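Local coordinates for LPXTG cell wall surface protein (Streptococcus gordonii, PDB 4IGB) that is a peptidoglycan-anchored surface protein that probably serves as an adhesin, represented here by its N-terminal N1 and N2 domains, at residues N221-N226 / L260-N265. Residues are numbered along the deposited sequence; the frame is centred on the assembly and turned at random.
Sequences NLRLMN and LALRSN
Arg263 is matched by two residues, Asn221 and Leu222, in a classic beta bulge, where segments 221-226 and 260-265 pair antiparallel inside a mixed sheet of the N-terminal domain. The Arg263 carbonyl O accepts from both Asn221 N (2.9 Å) and Leu222 N, the latter on a lone pair. Past the Leu222-Arg263 pair the ladder is regular: Arg223 and Leu262 form a non-hydrogen-bonded pair, and Leu224 and Ala261 a hydrogen-bonded one.

The Arg263 side chain leaves on the face that carries Leu222 and Leu224. Its CB lies beside Leu222 CB at 4.2 Å, and CD passes Asn221 OD1. A bend at chi3 (-66°) then turns the guanidinium so that Leu222 CD2 rests 3.5 Å above one face, toward the rim, meeting CZ, NH1 and NH2, while NH1 donates in the guanidinium plane to Asn221 OD1 (3.1 Å). NE forms a salt bridge with Glu288 and NH1 one with Asp418, probably neutralising this buried charge; Asp418 probably ties the strand to the N2 domain. On the opposite face of the sheet, Arg223 CG packs against Leu262 CD2 and Leu260 CD1, near Trp242. At the bulge end, a water accepts from Asn221 ND2 and donates to Asn265 OD1 at 2.6 Å.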
ATOM      1  N   ASN B 221      -4.151   0.848  -9.572  1.00 16.53           N
ATOM      2  CA  ASN B 221      -3.827  -0.196 -10.531  1.00 23.09           C
ATOM      3  C   ASN B 221      -4.777  -1.388 -10.423  1.00 18.54           C
ATOM      4  O   ASN B 221      -5.226  -1.916 -11.438  1.00 21.27           O
ATOM      5  CB  ASN B 221      -2.385  -0.671 -10.330  1.00 17.54           C
ATOM      6  CG  ASN B 221      -1.994  -1.793 -11.297  1.00 17.83           C
ATOM      7  OD1 ASN B 221      -2.107  -2.965 -10.968  1.00 21.88           O
ATOM      8  ND2 ASN B 221      -1.543  -1.433 -12.480  1.00 24.05           N
ATOM      9  N   LEU B 222      -5.100  -1.798  -9.198  1.00 16.92           N
ATOM     10  CA  LEU B 222      -5.939  -2.983  -9.007  1.00 11.31           C
ATOM     11  C   LEU B 222      -6.882  -2.870  -7.816  1.00 19.26           C
ATOM     12  O   LEU B 222      -6.463  -2.542  -6.692  1.00 19.32           O
ATOM     13  CB  LEU B 222      -5.054  -4.230  -8.893  1.00 12.29           C
ATOM     14  CG  LEU B 222      -5.675  -5.609  -8.611  1.00 25.47           C
ATOM     15  CD1 LEU B 222      -6.823  -5.886  -9.540  1.00 29.38           C
ATOM     16  CD2 LEU B 222      -4.638  -6.705  -8.773  1.00 28.37           C
ATOM     17  N   ARG B 223      -8.159  -3.144  -8.058  1.00 15.14           N
ATOM     18  CA  ARG B 223      -9.147  -3.166  -6.989  1.00 16.06           C
ATOM     19  C   ARG B 223      -9.766  -4.549  -6.850  1.00 22.90           C
ATOM     20  O   ARG B 223     -10.434  -5.045  -7.765  1.00 19.62           O
ATOM     21  CB  ARG B 223     -10.251  -2.139  -7.220  1.00 16.83           C
ATOM     22  CG  ARG B 223     -11.271  -2.105  -6.088  1.00 13.23           C
ATOM     23  CD  ARG B 223     -12.693  -2.237  -6.602  1.00 23.00           C
ATOM     24  NE  ARG B 223     -12.959  -3.563  -7.146  1.00 23.40           N
ATOM     25  CZ  ARG B 223     -14.110  -3.915  -7.714  1.00 22.49           C
ATOM     26  NH1 ARG B 223     -15.096  -3.036  -7.822  1.00 19.70           N
ATOM     27  NH2 ARG B 223     -14.275  -5.147  -8.173  1.00 23.25           N
ATOM     28  N   LEU B 224      -9.538  -5.181  -5.709  1.00 17.23           N
ATOM     29  CA  LEU B 224     -10.054  -6.521  -5.500  1.00 16.20           C
ATOM     30  C   LEU B 224     -11.260  -6.509  -4.574  1.00 20.81           C
ATOM     31  O   LEU B 224     -11.233  -5.874  -3.532  1.00 19.46           O
ATOM     32  CB  LEU B 224      -8.974  -7.425  -4.911  1.00 22.93           C
ATOM     33  CG  LEU B 224      -9.522  -8.788  -4.456  1.00 22.63           C
ATOM     34  CD1 LEU B 224      -9.779  -9.675  -5.667  1.00 21.76           C
ATOM     35  CD2 LEU B 224      -8.571  -9.469  -3.487  1.00 19.49           C
ATOM     36  N   MET B 225     -12.317  -7.208  -4.973  1.00 21.00           N
ATOM     37  CA  MET B 225     -13.449  -7.487  -4.099  1.00 19.19           C
ATOM     38  C   MET B 225     -13.688  -8.978  -4.045  1.00 20.29           C
ATOM     39  O   MET B 225     -13.340  -9.710  -4.963  1.00 27.96           O
ATOM     40  CB  MET B 225     -14.727  -6.861  -4.624  1.00 22.48           C
ATOM     41  CG  MET B 225     -14.889  -5.397  -4.373  1.00 22.80           C
ATOM     42  SD  MET B 225     -16.493  -4.896  -4.995  1.00 26.83           S
ATOM     43  CE  MET B 225     -16.518  -3.168  -4.473  1.00 21.04           C
ATOM     44  N   ASN B 226     -14.301  -9.422  -2.965  1.00 27.28           N
ATOM     45  CA  ASN B 226     -14.787 -10.787  -2.874  1.00 22.92           C
ATOM     46  C   ASN B 226     -16.225 -10.811  -3.394  1.00 29.93           C
ATOM     47  O   ASN B 226     -16.958  -9.803  -3.302  1.00 22.37           O
ATOM     48  CB  ASN B 226     -14.693 -11.273  -1.432  1.00 18.94           C
ATOM     49  CG  ASN B 226     -15.303 -12.655  -1.229  1.00 27.67           C
ATOM     50  OD1 ASN B 226     -16.492 -12.767  -0.972  1.00 22.76           O
ATOM     51  ND2 ASN B 226     -14.480 -13.702  -1.319  1.00 17.89           N
ATOM     52  N   LEU B 260     -12.546  -4.218   1.034  1.00 20.69           N
ATOM     53  CA  LEU B 260     -11.964  -4.418  -0.282  1.00 14.93           C
ATOM     54  C   LEU B 260     -10.475  -4.134  -0.225  1.00 19.19           C
ATOM     55  O   LEU B 260      -9.986  -3.640   0.782  1.00 23.06           O
ATOM     56  CB  LEU B 260     -12.629  -3.503  -1.315  1.00 17.93           C
ATOM     57  CG  LEU B 260     -12.440  -1.990  -1.135  1.00 20.62           C
ATOM     58  CD1 LEU B 260     -12.567  -1.265  -2.466  1.00 17.24           C
ATOM     59  CD2 LEU B 260     -13.432  -1.431  -0.128  1.00 19.76           C
ATOM     60  N   ALA B 261      -9.766  -4.437  -1.312  1.00 18.35           N
ATOM     61  CA  ALA B 261      -8.330  -4.222  -1.379  1.00 18.15           C
ATOM     62  C   ALA B 261      -7.975  -3.425  -2.621  1.00 20.24           C
ATOM     63  O   ALA B 261      -8.503  -3.679  -3.708  1.00 19.71           O
ATOM     64  CB  ALA B 261      -7.572  -5.545  -1.362  1.00 16.73           C
ATOM     65  N   LEU B 262      -7.063  -2.477  -2.446  1.00 13.29           N
ATOM     66  CA  LEU B 262      -6.665  -1.540  -3.495  1.00 15.53           C
ATOM     67  C   LEU B 262      -5.145  -1.459  -3.581  1.00 17.80           C
ATOM     68  O   LEU B 262      -4.469  -1.172  -2.577  1.00 19.38           O
ATOM     69  CB  LEU B 262      -7.224  -0.145  -3.188  1.00 14.93           C
ATOM     70  CG  LEU B 262      -8.745  -0.002  -3.017  1.00 18.86           C
ATOM     71  CD1 LEU B 262      -9.095   0.872  -1.841  1.00 26.01           C
ATOM     72  CD2 LEU B 262      -9.367   0.586  -4.284  1.00 15.69           C
ATOM     73  N   ARG B 263      -4.615  -1.733  -4.767  1.00 12.97           N
ATOM     74  CA  ARG B 263      -3.196  -1.572  -5.046  1.00 13.26           C
ATOM     75  C   ARG B 263      -3.004  -0.314  -5.889  1.00 15.98           C
ATOM     76  O   ARG B 263      -3.538  -0.217  -6.988  1.00 14.36           O
ATOM     77  CB  ARG B 263      -2.641  -2.787  -5.786  1.00 14.61           C
ATOM     78  CG  ARG B 263      -1.212  -2.577  -6.328  1.00 17.97           C
ATOM     79  CD  ARG B 263      -0.941  -3.447  -7.532  1.00 18.36           C
ATOM     80  NE  ARG B 263      -0.928  -4.881  -7.229  1.00 17.52           N
ATOM     81  CZ  ARG B 263      -1.020  -5.819  -8.170  1.00 23.49           C
ATOM     82  NH1 ARG B 263      -1.155  -5.459  -9.447  1.00 19.46           N
ATOM     83  NH2 ARG B 263      -0.978  -7.107  -7.845  1.00 19.88           N
ATOM     84  N   SER B 264      -2.286   0.663  -5.345  1.00 14.55           N
ATOM     85  CA  SER B 264      -2.031   1.922  -6.048  1.00 19.96           C
ATOM     86  C   SER B 264      -1.141   1.765  -7.285  1.00 19.50           C
ATOM     87  O   SER B 264      -0.419   0.788  -7.428  1.00 14.83           O
ATOM     88  CB  SER B 264      -1.405   2.957  -5.098  1.00 11.67           C
ATOM     89  OG  SER B 264      -1.071   4.156  -5.793  1.00 16.23           O
ATOM     90  N   ASN B 265      -1.208   2.743  -8.181  1.00 17.18           N
ATOM     91  CA  ASN B 265      -0.206   2.884  -9.231  1.00 14.86           C
ATOM     92  C   ASN B 265       1.154   3.317  -8.682  1.00 19.10           C
ATOM     93  O   ASN B 265       2.170   3.204  -9.377  1.00 17.75           O
ATOM     94  CB  ASN B 265      -0.658   3.929 -10.267  1.00 19.15           C
ATOM     95  CG  ASN B 265      -1.736   3.408 -11.183  1.00 24.65           C
ATOM     96  OD1 ASN B 265      -1.822   2.204 -11.415  1.00 18.89           O
ATOM     97  ND2 ASN B 265      -2.564   4.309 -11.714  1.00 19.01           N
TER
HETATM   98  O   HOH W   1      -2.041   1.103 -13.781  1.00 29.38           O